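Local coordinates for protein aminoglycoside phosphotransferase (Streptomyces rimosus, PDB 6FUC) that probably transfers a phosphate from ATP to the 3''-hydroxyl of streptomycin, a kinase-like reaction that inactivates the antibiotic, at residues D48-L53 / A81-L86; P94-S99 / C191-I196; I110-R115 / A248-I253; H118-E123 / T183-G188; E145-D150 / D267-G272. One frame throughout, in Å; residues are numbered along the deposited sequence.

In the fold
The chain has the two-lobed fold of the kinase-like phosphotransferases. Interaction 1 holds helix 50-63 on the sheet of the N-terminal lobe and touches none of the others; its closest neighbour is interaction 5, nearest atoms about 8 Å away. Interactions 2 and 4 lie at either end of segment 183-196, which carries the His-Gly-Asp and Asn of the family's catalytic-loop signature, and they touch where Asn194 meets His187. Interaction 3 joins helices 100-117 and 243-251. It touches interaction 2 through Ile110 on Ile195, and interaction 4, centres about 13 Å apart, through Tyr251 and His118. Interaction 5 ties the C-terminal tail to a loop of the C-terminal lobe, nearest atoms about 5 Å from interaction 4.

Interaction 1: residues D48-L53 / A81-L86; sequences DQVAAL and AGAGLL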
# COMPACT_ATOMS: atom_id res chain seq x y z
N ASP A 48 -1.32 21.38 -0.64
CA ASP A 48 0.06 21.03 -0.36
C ASP A 48 0.43 19.53 -0.59
O ASP A 48 1.61 19.16 -0.52
CB ASP A 48 0.46 21.56 1.04
CG ASP A 48 -0.24 20.86 2.18
OD1 ASP A 48 -1.26 20.17 1.97
OD2 ASP A 48 0.21 21.05 3.35
N GLN A 49 -0.57 18.71 -0.91
CA GLN A 49 -0.38 17.27 -1.13
C GLN A 49 -0.63 16.88 -2.60
O GLN A 49 -0.66 15.73 -2.93
CB GLN A 49 -1.33 16.45 -0.23
CG GLN A 49 -0.93 16.45 1.26
CD GLN A 49 -1.99 15.86 2.18
OE1 GLN A 49 -2.57 14.79 1.91
NE2 GLN A 49 -2.21 16.54 3.30
N VAL A 50 -0.90 17.88 -3.47
CA VAL A 50 -1.27 17.57 -4.85
C VAL A 50 -0.18 16.79 -5.54
O VAL A 50 -0.54 15.92 -6.32
CB VAL A 50 -1.66 18.87 -5.59
CG1 VAL A 50 -1.86 18.67 -7.10
CG2 VAL A 50 -2.94 19.43 -4.98
N ALA A 51 1.10 17.10 -5.31
CA ALA A 51 2.14 16.35 -6.04
C ALA A 51 2.08 14.88 -5.67
O ALA A 51 2.29 14.06 -6.55
CB ALA A 51 3.51 16.94 -5.75
N ALA A 52 1.81 14.55 -4.41
CA ALA A 52 1.70 13.12 -4.02
C ALA A 52 0.50 12.47 -4.70
O ALA A 52 0.56 11.32 -5.12
CB ALA A 52 1.55 12.98 -2.52
N LEU A 53 -0.61 13.23 -4.86
CA LEU A 53 -1.79 12.62 -5.52
C LEU A 53 -1.51 12.48 -7.06
O LEU A 53 -1.94 11.50 -7.65
CB LEU A 53 -3.02 13.41 -5.22
CG LEU A 53 -4.32 12.69 -5.55
CD1 LEU A 53 -4.55 11.45 -4.70
CD2 LEU A 53 -5.50 13.66 -5.53
N ALA A 81 -8.20 24.65 -3.77
CA ALA A 81 -8.20 23.95 -2.52
C ALA A 81 -7.62 22.52 -2.60
O ALA A 81 -7.65 21.79 -1.61
CB ALA A 81 -9.63 23.95 -1.98
N GLY A 82 -7.13 22.09 -3.77
CA GLY A 82 -6.41 20.85 -3.91
C GLY A 82 -6.84 20.08 -5.15
O GLY A 82 -7.13 20.68 -6.19
N ALA A 83 -6.86 18.78 -5.04
CA ALA A 83 -7.03 17.92 -6.23
C ALA A 83 -7.84 16.69 -5.85
O ALA A 83 -7.87 16.26 -4.67
CB ALA A 83 -5.70 17.51 -6.86
N GLY A 84 -8.49 16.14 -6.87
CA GLY A 84 -9.23 14.88 -6.77
C GLY A 84 -8.86 13.96 -7.86
O GLY A 84 -8.77 14.32 -9.02
N LEU A 85 -8.64 12.69 -7.46
CA LEU A 85 -8.30 11.61 -8.36
C LEU A 85 -9.45 10.61 -8.34
O LEU A 85 -9.70 9.98 -7.30
CB LEU A 85 -7.00 10.94 -7.89
CG LEU A 85 -6.59 9.69 -8.56
CD1 LEU A 85 -6.47 9.85 -10.06
CD2 LEU A 85 -5.30 9.11 -7.96
N LEU A 86 -10.14 10.49 -9.46
CA LEU A 86 -11.31 9.60 -9.56
C LEU A 86 -10.87 8.32 -10.26
O LEU A 86 -10.25 8.38 -11.32
CB LEU A 86 -12.45 10.27 -10.33
CG LEU A 86 -13.19 11.39 -9.66
CD1 LEU A 86 -12.37 12.61 -9.39
CD2 LEU A 86 -14.41 11.77 -10.47
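Val50 and Leu53 at the start of helix 50-63 rest on Ala83 and Leu85 of strand 82-88, a helix-on-sheet packing inside the N-terminal lobe. The contact is wholly apolar. Ala83 and Leu85 alternate with Gly84 along the strand, which turns both of their side chains to the helix. Val50 sets its two methyls on the small Ala83: CG2 of Val50 is 3.9 Å from Ala83 CB, and CG1 nearly as close. The same CG2 also touches Gly82 CA at 3.9 Å. Gly82 adopts a positive phi of 137°, which a residue with a side chain could hardly take.

Leu53 does the larger share. With CG anti to the backbone N (chi1 -166°), its branches are carried over the strand between Ala83 and Leu85. Its CD2 settles on the backbone, 3.6 Å from Ala83 O and 3.8 Å from Leu85 N, while CD1 comes within 4.1 Å of Leu85 CD2, the two leucines meeting at a slant. A branched leucine suits a place where one side chain must fill the interval between two strand residues, and alanine at 83 lets the helix come close.

Strand 82-88 runs between strands 40-45 and 73-79, pairing through Ala83 with Val45 and through Gly84 with Arg77. Trp76 of strand 73-79 packs on both Leu53 and Ala83, while Leu86 packs on Leu11 of helix 4-12.

Interaction 2: residues P94-S99 / C191-I196; sequences PADRAS and CLPNII
Pro94 and Ile196 lie side by side and point the same way, as befits an antiparallel, non-hydrogen-bonded pair whose side chains share one face of the sheet. Ile196 extends CG1 anti to its carbonyl carbon (chi1 -54°) and then bends, bringing its CD1 to 3.8 Å from Pro94 CA and against the proline ring at CG. Next along the chain, Ala95 is held by its backbone. Its N gives a hydrogen bond of 2.8 Å to Ile195 O, with the nitrogen almost in line with the C=O bond (177°), and a second, weak one to Leu192 O. Ala95 CB comes 3.4 Å from both Ile195 O and Leu192 O, which leaves room only for a small side chain, and Leu192 CD2 closes on it at 4.0 Å.

Segment 191-196 contains the last part of the HGDxxxxN signature, the catalytic loop of this kinase-like family, ending at Asn194; in relatives that asparagine is a metal ligand. Here Asn194 points away from segment 94-99, and its ND2 is hydrogen-bonded to Asp189 O within the loop. The contact thus joins segment 94-99 to the residues flanking Asn194.

Asp96 crosses the Pro193 ring at about a right angle. Its CG sits between its own N and carbonyl carbon (chi1 69°), which swings the carboxylate across the ring: Asp96 CG is 3.6 Å from Pro193 CG, and Asp96 OD1 is 3.5 Å from Pro193 CA. Leu192 CB packs 3.6 Å from Asp96 N. Leu192 also reaches Leu225 of helix 219-233 and Leu103 of helix 100-117, the helix whose N-cap is Ser99.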
# COMPACT_ATOMS: atom_id res chain seq x y z
N PRO A 94 -12.01 -6.77 -0.07
CA PRO A 94 -10.63 -6.52 0.40
C PRO A 94 -10.17 -7.67 1.27
O PRO A 94 -10.90 -8.19 2.09
CB PRO A 94 -10.75 -5.20 1.17
CG PRO A 94 -12.00 -4.59 0.68
CD PRO A 94 -12.93 -5.70 0.37
N ALA A 95 -8.90 -8.06 1.10
CA ALA A 95 -8.42 -9.26 1.75
C ALA A 95 -8.36 -9.18 3.26
O ALA A 95 -8.42 -10.23 3.92
CB ALA A 95 -7.08 -9.64 1.19
N ASP A 96 -8.37 -7.99 3.84
CA ASP A 96 -8.44 -7.91 5.28
C ASP A 96 -9.79 -8.29 5.84
O ASP A 96 -9.89 -8.58 7.04
CB ASP A 96 -8.01 -6.55 5.80
CG ASP A 96 -9.00 -5.46 5.45
OD1 ASP A 96 -9.41 -5.37 4.25
OD2 ASP A 96 -9.34 -4.64 6.35
N ARG A 97 -10.81 -8.33 4.99
CA ARG A 97 -12.18 -8.66 5.40
C ARG A 97 -12.45 -10.15 5.22
O ARG A 97 -13.51 -10.61 5.62
CB ARG A 97 -13.20 -7.79 4.67
CG ARG A 97 -13.08 -6.30 4.96
CD ARG A 97 -14.23 -5.54 4.28
N ALA A 98 -11.54 -10.88 4.61
CA ALA A 98 -11.65 -12.32 4.42
C ALA A 98 -11.53 -13.02 5.75
O ALA A 98 -10.68 -12.71 6.58
CB ALA A 98 -10.56 -12.82 3.44
N SER A 99 -12.35 -14.05 5.91
CA SER A 99 -12.14 -15.00 6.99
C SER A 99 -10.83 -15.69 6.84
O SER A 99 -10.14 -15.69 5.75
CB SER A 99 -13.16 -16.13 6.98
OG SER A 99 -13.00 -16.97 5.82
N CYS A 191 -0.31 -4.14 2.34
CA CYS A 191 -1.11 -4.68 3.42
C CYS A 191 -2.35 -5.33 2.84
O CYS A 191 -2.84 -4.96 1.74
CB CYS A 191 -1.48 -3.57 4.36
SG CYS A 191 -2.20 -2.15 3.69
N LEU A 192 -2.99 -6.23 3.59
CA LEU A 192 -4.19 -6.93 3.10
C LEU A 192 -5.32 -6.06 2.56
O LEU A 192 -5.95 -6.46 1.60
CB LEU A 192 -4.77 -7.87 4.17
CG LEU A 192 -3.98 -9.11 4.50
CD1 LEU A 192 -4.77 -9.92 5.51
CD2 LEU A 192 -3.66 -9.95 3.27
N PRO A 193 -5.59 -4.87 3.14
CA PRO A 193 -6.67 -4.07 2.60
C PRO A 193 -6.49 -3.72 1.14
O PRO A 193 -7.47 -3.37 0.47
CB PRO A 193 -6.65 -2.79 3.47
CG PRO A 193 -6.16 -3.31 4.81
CD PRO A 193 -5.10 -4.31 4.43
N ASN A 194 -5.25 -3.71 0.66
CA ASN A 194 -4.94 -3.24 -0.69
C ASN A 194 -4.94 -4.32 -1.74
O ASN A 194 -4.62 -4.07 -2.91
CB ASN A 194 -3.69 -2.38 -0.68
CG ASN A 194 -3.88 -1.14 0.12
OD1 ASN A 194 -5.01 -0.63 0.25
ND2 ASN A 194 -2.79 -0.55 0.60
N ILE A 195 -5.33 -5.53 -1.35
CA ILE A 195 -5.45 -6.68 -2.27
C ILE A 195 -6.95 -7.01 -2.29
O ILE A 195 -7.51 -7.36 -1.27
CB ILE A 195 -4.63 -7.88 -1.80
CG1 ILE A 195 -3.15 -7.49 -1.59
CG2 ILE A 195 -4.82 -9.02 -2.75
CD1 ILE A 195 -2.36 -8.56 -0.96
N ILE A 196 -7.56 -6.91 -3.46
CA ILE A 196 -9.00 -7.18 -3.61
C ILE A 196 -9.13 -8.59 -4.15
O ILE A 196 -8.50 -8.94 -5.16
CB ILE A 196 -9.68 -6.18 -4.52
CG1 ILE A 196 -9.40 -4.74 -4.07
CG2 ILE A 196 -11.19 -6.45 -4.54
CD1 ILE A 196 -9.74 -4.39 -2.63

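Interaction 3: residues I110-R115 / A248-I253; sequences IADAVR and AARYGI
Asp112 and Arg250 join helix 100-117 to helix 243-251 by a side-on, two-pronged salt bridge. Arg250 NE binds Asp112 OD1 at 2.8 Å, and Arg250 NH2 binds Asp112 OD2 at 2.9 Å on its syn lone pair. The carboxylate and guanidinium planes are only 28° apart, so the pair is nearly flat. Arg250 reaches it with CG anti to its backbone N and a bend at chi2 (71°), which lays the aliphatic part on Ala111: Arg250 CG is 3.7 Å from Ala111 CB. A small residue at 111 lets the helices come close there.

Tyr251 takes up the contacts with Val114 and Arg115. Its CG is anti to its own N (chi1 168°), carrying the ring along segment 110-115. Tyr251 CE2 is 4.1 Å from Val114 CG1, the two side chains crossing at about a right angle, while Tyr251 CD2 is 3.9 Å from Arg115 CB. The polar partner of the ring's hydroxyl is His118, beyond both segments.

Arg115 runs extended and then bends at chi3, with CD 3.4 Å from Tyr251 O and NE turned to a bridging water. That water accepts from Arg115 NE and donates to Asp112 OD1 and Arg250 O. Gly252, with its positive phi, ends the helix just past this point.

Asp112 OD1 is thus held directly by Arg250 and through the water by Arg115, whose NH1 also forms a salt bridge with Glu119. The two-point grip fixes the rotation of the Arg250 head. Together with the water, the carboxylate probably eases the presence of two like charges, Arg115 NH2 and Arg250 NH2 being 6.3 Å apart.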
# COMPACT_ATOMS: atom_id res chain seq x y z
N ILE A 110 -2.57 -15.08 -4.21
CA ILE A 110 -1.90 -13.84 -3.87
C ILE A 110 -0.42 -13.95 -4.21
O ILE A 110 0.18 -13.03 -4.81
CB ILE A 110 -2.16 -13.45 -2.39
CG1 ILE A 110 -3.59 -13.04 -2.16
CG2 ILE A 110 -1.20 -12.34 -2.00
CD1 ILE A 110 -4.00 -12.98 -0.73
N ALA A 111 0.23 -15.07 -3.84
CA ALA A 111 1.61 -15.24 -4.15
C ALA A 111 1.82 -15.10 -5.64
O ALA A 111 2.80 -14.44 -6.11
CB ALA A 111 2.12 -16.59 -3.65
N ASP A 112 0.96 -15.70 -6.42
CA ASP A 112 1.13 -15.66 -7.86
C ASP A 112 0.92 -14.22 -8.43
O ASP A 112 1.66 -13.80 -9.32
CB ASP A 112 0.13 -16.60 -8.59
CG ASP A 112 0.32 -18.06 -8.29
OD1 ASP A 112 1.39 -18.48 -7.81
OD2 ASP A 112 -0.63 -18.84 -8.60
N ALA A 113 -0.07 -13.53 -7.93
CA ALA A 113 -0.36 -12.18 -8.43
C ALA A 113 0.77 -11.18 -8.04
O ALA A 113 1.12 -10.31 -8.82
CB ALA A 113 -1.69 -11.68 -7.89
N VAL A 114 1.27 -11.34 -6.83
CA VAL A 114 2.39 -10.50 -6.35
C VAL A 114 3.64 -10.84 -7.15
O VAL A 114 4.38 -9.94 -7.56
CB VAL A 114 2.53 -10.63 -4.86
CG1 VAL A 114 3.79 -9.89 -4.38
CG2 VAL A 114 1.33 -10.11 -4.17
N ARG A 115 3.88 -12.11 -7.43
CA ARG A 115 5.03 -12.50 -8.22
C ARG A 115 4.94 -11.83 -9.59
O ARG A 115 5.96 -11.32 -10.14
CB ARG A 115 5.11 -14.02 -8.35
CG ARG A 115 6.26 -14.42 -9.25
CD ARG A 115 6.41 -15.89 -9.46
NE ARG A 115 5.23 -16.62 -9.88
CZ ARG A 115 4.59 -16.55 -11.06
NH1 ARG A 115 4.95 -15.71 -12.04
NH2 ARG A 115 3.54 -17.34 -11.25
N ALA A 248 6.42 -18.24 0.49
CA ALA A 248 7.73 -18.03 -0.10
C ALA A 248 8.09 -19.08 -1.14
O ALA A 248 8.70 -18.80 -2.18
CB ALA A 248 8.81 -17.93 0.97
N ALA A 249 7.72 -20.31 -0.84
CA ALA A 249 7.94 -21.41 -1.76
C ALA A 249 7.12 -21.19 -3.04
O ALA A 249 7.58 -21.47 -4.14
CB ALA A 249 7.62 -22.76 -1.13
N ARG A 250 5.88 -20.75 -2.91
CA ARG A 250 5.06 -20.53 -4.08
C ARG A 250 5.53 -19.29 -4.92
O ARG A 250 5.56 -19.35 -6.14
CB ARG A 250 3.58 -20.29 -3.64
CG ARG A 250 2.60 -20.09 -4.78
CD ARG A 250 2.34 -21.34 -5.54
NE ARG A 250 1.45 -21.08 -6.65
CZ ARG A 250 0.81 -22.02 -7.31
NH1 ARG A 250 1.03 -23.29 -7.02
NH2 ARG A 250 0.05 -21.67 -8.32
N TYR A 251 5.82 -18.22 -4.26
CA TYR A 251 6.31 -16.99 -4.89
C TYR A 251 7.73 -17.21 -5.47
O TYR A 251 8.02 -16.67 -6.53
CB TYR A 251 6.33 -15.89 -3.83
CG TYR A 251 7.05 -14.62 -4.20
CD1 TYR A 251 8.42 -14.49 -4.06
CD2 TYR A 251 6.36 -13.54 -4.73
CE1 TYR A 251 9.06 -13.29 -4.33
CE2 TYR A 251 7.02 -12.34 -5.00
CZ TYR A 251 8.36 -12.24 -4.85
OH TYR A 251 9.07 -11.09 -5.08
N GLY A 252 8.58 -17.93 -4.79
CA GLY A 252 9.98 -18.22 -5.20
C GLY A 252 11.02 -17.27 -4.59
O GLY A 252 11.75 -16.56 -5.32
N ILE A 253 11.12 -17.25 -3.27
CA ILE A 253 12.13 -16.48 -2.58
C ILE A 253 12.50 -17.26 -1.31
O ILE A 253 11.67 -17.97 -0.75
CB ILE A 253 11.63 -15.05 -2.30
CG1 ILE A 253 12.72 -14.07 -1.92
CG2 ILE A 253 10.55 -15.07 -1.18
CD1 ILE A 253 12.25 -12.63 -1.87
O HOH W 1 4.01 -17.64 -7.70

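Interaction 4: residues H118-E123 / T183-G188; sequences HELPPE and TVVCHG
The His118 ring carries Val184 CG2 on one face, a CH-pi contact with the methyl 3.6 Å from the ring centroid and only 11° off the normal. Both ring nitrogens are engaged, ND1 with Tyr251 OH and NE2 in a hydrogen bond to Asp221 OD2. The Tyr251 ring stands nearly perpendicular to that of His118. Obliquely to the ring, Val185 O comes 3.2 Å from His118 CD2; this buried carbonyl has no hydrogen-bond partner. Cys186 SG approaches less closely, 4.9 Å from the centroid and likewise from an oblique direction.

The fit depends on Val184. Its rotamer (chi1 -57°) puts CG2 between its backbone N and carbonyl carbon, straight above the imidazole, and leaves CG1 3.6 Å from His118 O. Val185 meets the loop with its CG2, which lies 3.9 Å from Leu120 CB and as near to Pro122 CA. Proline suits this turn because its rigid ring offers a compact apolar surface: besides the touch on Val185, Pro122 CB meets Thr183 CG2 at 3.8 Å. Pro122 CG also comes 3.6 Å from Thr183 O. Thr183 keeps its hydroxyl for Glu179 O.

Strand 184-186 leads directly into His187 and Gly188, the first residues of the HGDxxxxN catalytic-loop signature. His118, just past helix 100-117, holds Asp221 of helix 219-233, which in turn binds the backbone N of both His187 and Gly188. This histidine-aspartate relay to the loop's backbone recalls the protein kinases, in which an equivalent pair supports the catalytic loop.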
# COMPACT_ATOMS: atom_id res chain seq x y z
N HIS A 118 5.94 -8.30 -9.26
CA HIS A 118 7.35 -8.30 -8.99
C HIS A 118 8.23 -8.88 -10.16
O HIS A 118 9.45 -9.06 -10.02
CB HIS A 118 7.66 -9.08 -7.74
CG HIS A 118 7.20 -8.45 -6.46
ND1 HIS A 118 7.58 -8.95 -5.24
CD2 HIS A 118 6.47 -7.34 -6.20
CE1 HIS A 118 7.08 -8.20 -4.29
NE2 HIS A 118 6.37 -7.21 -4.84
N GLU A 119 7.64 -9.23 -11.23
CA GLU A 119 8.37 -9.61 -12.42
C GLU A 119 8.36 -8.53 -13.46
O GLU A 119 9.10 -8.68 -14.45
CB GLU A 119 7.82 -10.95 -12.98
CG GLU A 119 8.36 -12.08 -12.10
CD GLU A 119 7.86 -13.44 -12.52
OE1 GLU A 119 7.02 -13.56 -13.39
OE2 GLU A 119 8.28 -14.43 -11.93
N LEU A 120 7.66 -7.42 -13.27
CA LEU A 120 7.85 -6.29 -14.18
C LEU A 120 9.31 -5.87 -14.17
O LEU A 120 9.93 -5.86 -13.13
CB LEU A 120 6.98 -5.11 -13.77
CG LEU A 120 5.46 -5.33 -13.90
CD1 LEU A 120 4.76 -4.07 -13.46
CD2 LEU A 120 5.06 -5.74 -15.30
N PRO A 121 9.92 -5.53 -15.31
CA PRO A 121 11.34 -5.20 -15.31
C PRO A 121 11.65 -3.92 -14.56
O PRO A 121 11.17 -2.87 -14.94
CB PRO A 121 11.69 -5.09 -16.81
CG PRO A 121 10.38 -4.88 -17.46
CD PRO A 121 9.35 -5.55 -16.65
N PRO A 122 12.38 -3.99 -13.47
CA PRO A 122 12.39 -2.81 -12.60
C PRO A 122 13.04 -1.60 -13.20
O PRO A 122 12.67 -0.46 -12.89
CB PRO A 122 13.08 -3.29 -11.32
CG PRO A 122 13.74 -4.48 -11.66
CD PRO A 122 13.05 -5.13 -12.82
N GLU A 123 14.04 -1.83 -14.06
CA GLU A 123 14.74 -0.71 -14.72
C GLU A 123 13.82 0.04 -15.69
O GLU A 123 14.16 1.18 -16.05
CB GLU A 123 16.00 -1.18 -15.42
CG GLU A 123 15.84 -1.93 -16.72
CD GLU A 123 15.23 -3.33 -16.68
OE1 GLU A 123 14.94 -3.91 -15.59
OE2 GLU A 123 15.15 -3.89 -17.81
N THR A 183 16.02 -6.04 -6.55
CA THR A 183 14.97 -5.04 -6.70
C THR A 183 13.84 -5.59 -7.58
O THR A 183 14.09 -6.29 -8.56
CB THR A 183 15.57 -3.77 -7.37
OG1 THR A 183 16.43 -3.11 -6.47
CG2 THR A 183 14.55 -2.73 -7.87
N VAL A 184 12.64 -5.20 -7.21
CA VAL A 184 11.44 -5.49 -7.97
C VAL A 184 10.58 -4.24 -8.03
O VAL A 184 10.83 -3.27 -7.31
CB VAL A 184 10.62 -6.66 -7.36
CG1 VAL A 184 11.43 -7.92 -7.24
CG2 VAL A 184 10.06 -6.27 -6.02
N VAL A 185 9.55 -4.25 -8.89
CA VAL A 185 8.50 -3.24 -8.82
C VAL A 185 7.53 -3.64 -7.73
O VAL A 185 6.79 -4.62 -7.84
CB VAL A 185 7.76 -3.07 -10.14
CG1 VAL A 185 6.68 -2.03 -10.00
CG2 VAL A 185 8.74 -2.73 -11.28
N CYS A 186 7.60 -2.93 -6.59
CA CYS A 186 6.73 -3.17 -5.47
C CYS A 186 5.39 -2.41 -5.62
O CYS A 186 5.34 -1.31 -6.15
CB CYS A 186 7.37 -2.71 -4.16
SG CYS A 186 8.58 -3.83 -3.48
N HIS A 187 4.34 -3.02 -5.08
CA HIS A 187 3.08 -2.31 -4.87
C HIS A 187 3.28 -1.05 -4.03
O HIS A 187 2.70 -0.01 -4.32
CB HIS A 187 2.12 -3.29 -4.17
CG HIS A 187 0.85 -2.65 -3.76
ND1 HIS A 187 0.75 -1.85 -2.66
CD2 HIS A 187 -0.36 -2.68 -4.35
CE1 HIS A 187 -0.48 -1.38 -2.62
NE2 HIS A 187 -1.19 -1.90 -3.62
N GLY A 188 4.06 -1.21 -2.97
CA GLY A 188 4.48 -0.10 -2.15
C GLY A 188 3.77 0.03 -0.84
O GLY A 188 4.29 0.72 0.05

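Interaction 5: residues E145-D150 / D267-G272; sequences EAVNPD and DPLTWG
The C-terminal tail of the chain lies here along the loop that leaves helix 131-143, where Ala146 and Val147 meet Leu269 and Gly272. The direct contact is light: Val147 CG2 lies 4.1 Å from Leu269 CD2, one branched side chain set askew against the other, and Ala146 CB is 3.7 Å from Gly272 OXT.

Water does the polar joining. One molecule accepts from Asn148 N at 2.9 Å and lies within hydrogen-bonding distance of Pro268 O and Trp271 O; another sits between Ala146 O and Trp271 O. Asn148 and Trp271 are also tied within their own segments. Asn148 OD1 takes the N-H of Asp150 at 2.8 Å, an Asx turn, a role that asparagine fills well. Trp271 NE1 donates to Asp267 OD2 at 3.0 Å, the acceptor lying in the indole plane while the donor is above the carboxylate plane.

The terminal carboxylate forms a salt bridge with Arg144, just past helix 131-143, and the Trp271 ring makes a cation-pi contact with Arg212. Val147 packs on Val141 and Val142 of helix 131-143, while Leu269 reaches Ala138 of that helix and Leu165 and Leu168 of helix 161-168.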
# COMPACT_ATOMS: atom_id res chain seq x y z
N GLU A 145 7.59 14.86 14.60
CA GLU A 145 6.90 14.19 15.68
C GLU A 145 5.50 13.79 15.17
O GLU A 145 4.50 13.91 15.86
CB GLU A 145 6.87 15.11 16.93
CG GLU A 145 8.27 15.38 17.51
CD GLU A 145 8.32 16.28 18.78
OE1 GLU A 145 7.25 16.71 19.30
OE2 GLU A 145 9.45 16.54 19.26
N ALA A 146 5.47 13.24 13.97
CA ALA A 146 4.19 12.91 13.30
C ALA A 146 3.87 11.42 13.20
O ALA A 146 2.94 11.04 12.55
CB ALA A 146 4.15 13.57 11.92
N VAL A 147 4.66 10.56 13.84
CA VAL A 147 4.41 9.11 13.81
C VAL A 147 3.14 8.80 14.57
O VAL A 147 2.95 9.28 15.69
CB VAL A 147 5.60 8.31 14.35
CG1 VAL A 147 5.26 6.82 14.43
CG2 VAL A 147 6.82 8.54 13.47
N ASN A 148 2.27 8.01 13.97
CA ASN A 148 1.09 7.53 14.64
C ASN A 148 1.41 6.24 15.34
O ASN A 148 1.69 5.24 14.68
CB ASN A 148 -0.06 7.26 13.66
CG ASN A 148 -1.35 6.89 14.36
OD1 ASN A 148 -1.35 6.39 15.48
ND2 ASN A 148 -2.47 7.14 13.70
N PRO A 149 1.45 6.23 16.69
CA PRO A 149 1.89 5.00 17.37
C PRO A 149 0.96 3.82 17.14
O PRO A 149 1.42 2.68 17.28
CB PRO A 149 1.93 5.39 18.86
CG PRO A 149 1.07 6.59 18.94
CD PRO A 149 1.08 7.29 17.64
N ASP A 150 -0.28 4.05 16.69
CA ASP A 150 -1.18 2.93 16.41
C ASP A 150 -0.65 2.06 15.24
O ASP A 150 -1.05 0.90 15.10
CB ASP A 150 -2.59 3.41 16.08
CG ASP A 150 -3.32 4.01 17.27
OD1 ASP A 150 -2.92 3.74 18.43
OD2 ASP A 150 -4.28 4.76 17.00
N ASP A 267 8.34 0.78 7.98
CA ASP A 267 7.14 1.27 7.31
C ASP A 267 6.36 2.22 8.16
O ASP A 267 5.96 3.31 7.66
CB ASP A 267 6.31 0.08 6.80
CG ASP A 267 5.25 0.57 5.82
OD1 ASP A 267 5.65 0.68 4.59
OD2 ASP A 267 4.14 0.87 6.26
N PRO A 268 6.02 1.92 9.43
CA PRO A 268 5.17 2.84 10.15
C PRO A 268 5.76 4.21 10.39
O PRO A 268 5.04 5.18 10.62
CB PRO A 268 4.87 2.13 11.47
CG PRO A 268 5.87 1.11 11.57
CD PRO A 268 6.31 0.70 10.20
N LEU A 269 7.08 4.32 10.37
CA LEU A 269 7.79 5.57 10.56
C LEU A 269 7.67 6.51 9.36
O LEU A 269 8.07 7.64 9.44
CB LEU A 269 9.26 5.30 10.92
CG LEU A 269 9.47 4.41 12.11
CD1 LEU A 269 10.96 4.15 12.25
CD2 LEU A 269 8.89 4.96 13.37
N THR A 270 7.16 5.99 8.22
CA THR A 270 7.15 6.74 6.97
C THR A 270 5.81 7.42 6.68
O THR A 270 5.70 8.10 5.68
CB THR A 270 7.47 5.83 5.77
OG1 THR A 270 6.41 4.92 5.52
CG2 THR A 270 8.77 5.14 5.91
N TRP A 271 4.81 7.23 7.55
CA TRP A 271 3.43 7.77 7.30
C TRP A 271 3.18 8.97 8.16
O TRP A 271 3.40 8.91 9.37
CB TRP A 271 2.39 6.68 7.57
CG TRP A 271 2.46 5.52 6.61
CD1 TRP A 271 3.13 4.36 6.81
CD2 TRP A 271 1.88 5.44 5.32
NE1 TRP A 271 2.98 3.54 5.74
CE2 TRP A 271 2.22 4.18 4.79
CE3 TRP A 271 1.09 6.28 4.56
CZ2 TRP A 271 1.79 3.75 3.55
CZ3 TRP A 271 0.69 5.86 3.31
CH2 TRP A 271 1.05 4.61 2.82
N GLY A 272 2.71 10.03 7.56
CA GLY A 272 2.31 11.19 8.33
C GLY A 272 3.03 12.46 7.91
O GLY A 272 3.91 12.42 7.01
OXT GLY A 272 2.73 13.52 8.47
O HOH W 2 0.90 9.61 10.94
O HOH W 3 3.14 7.09 11.33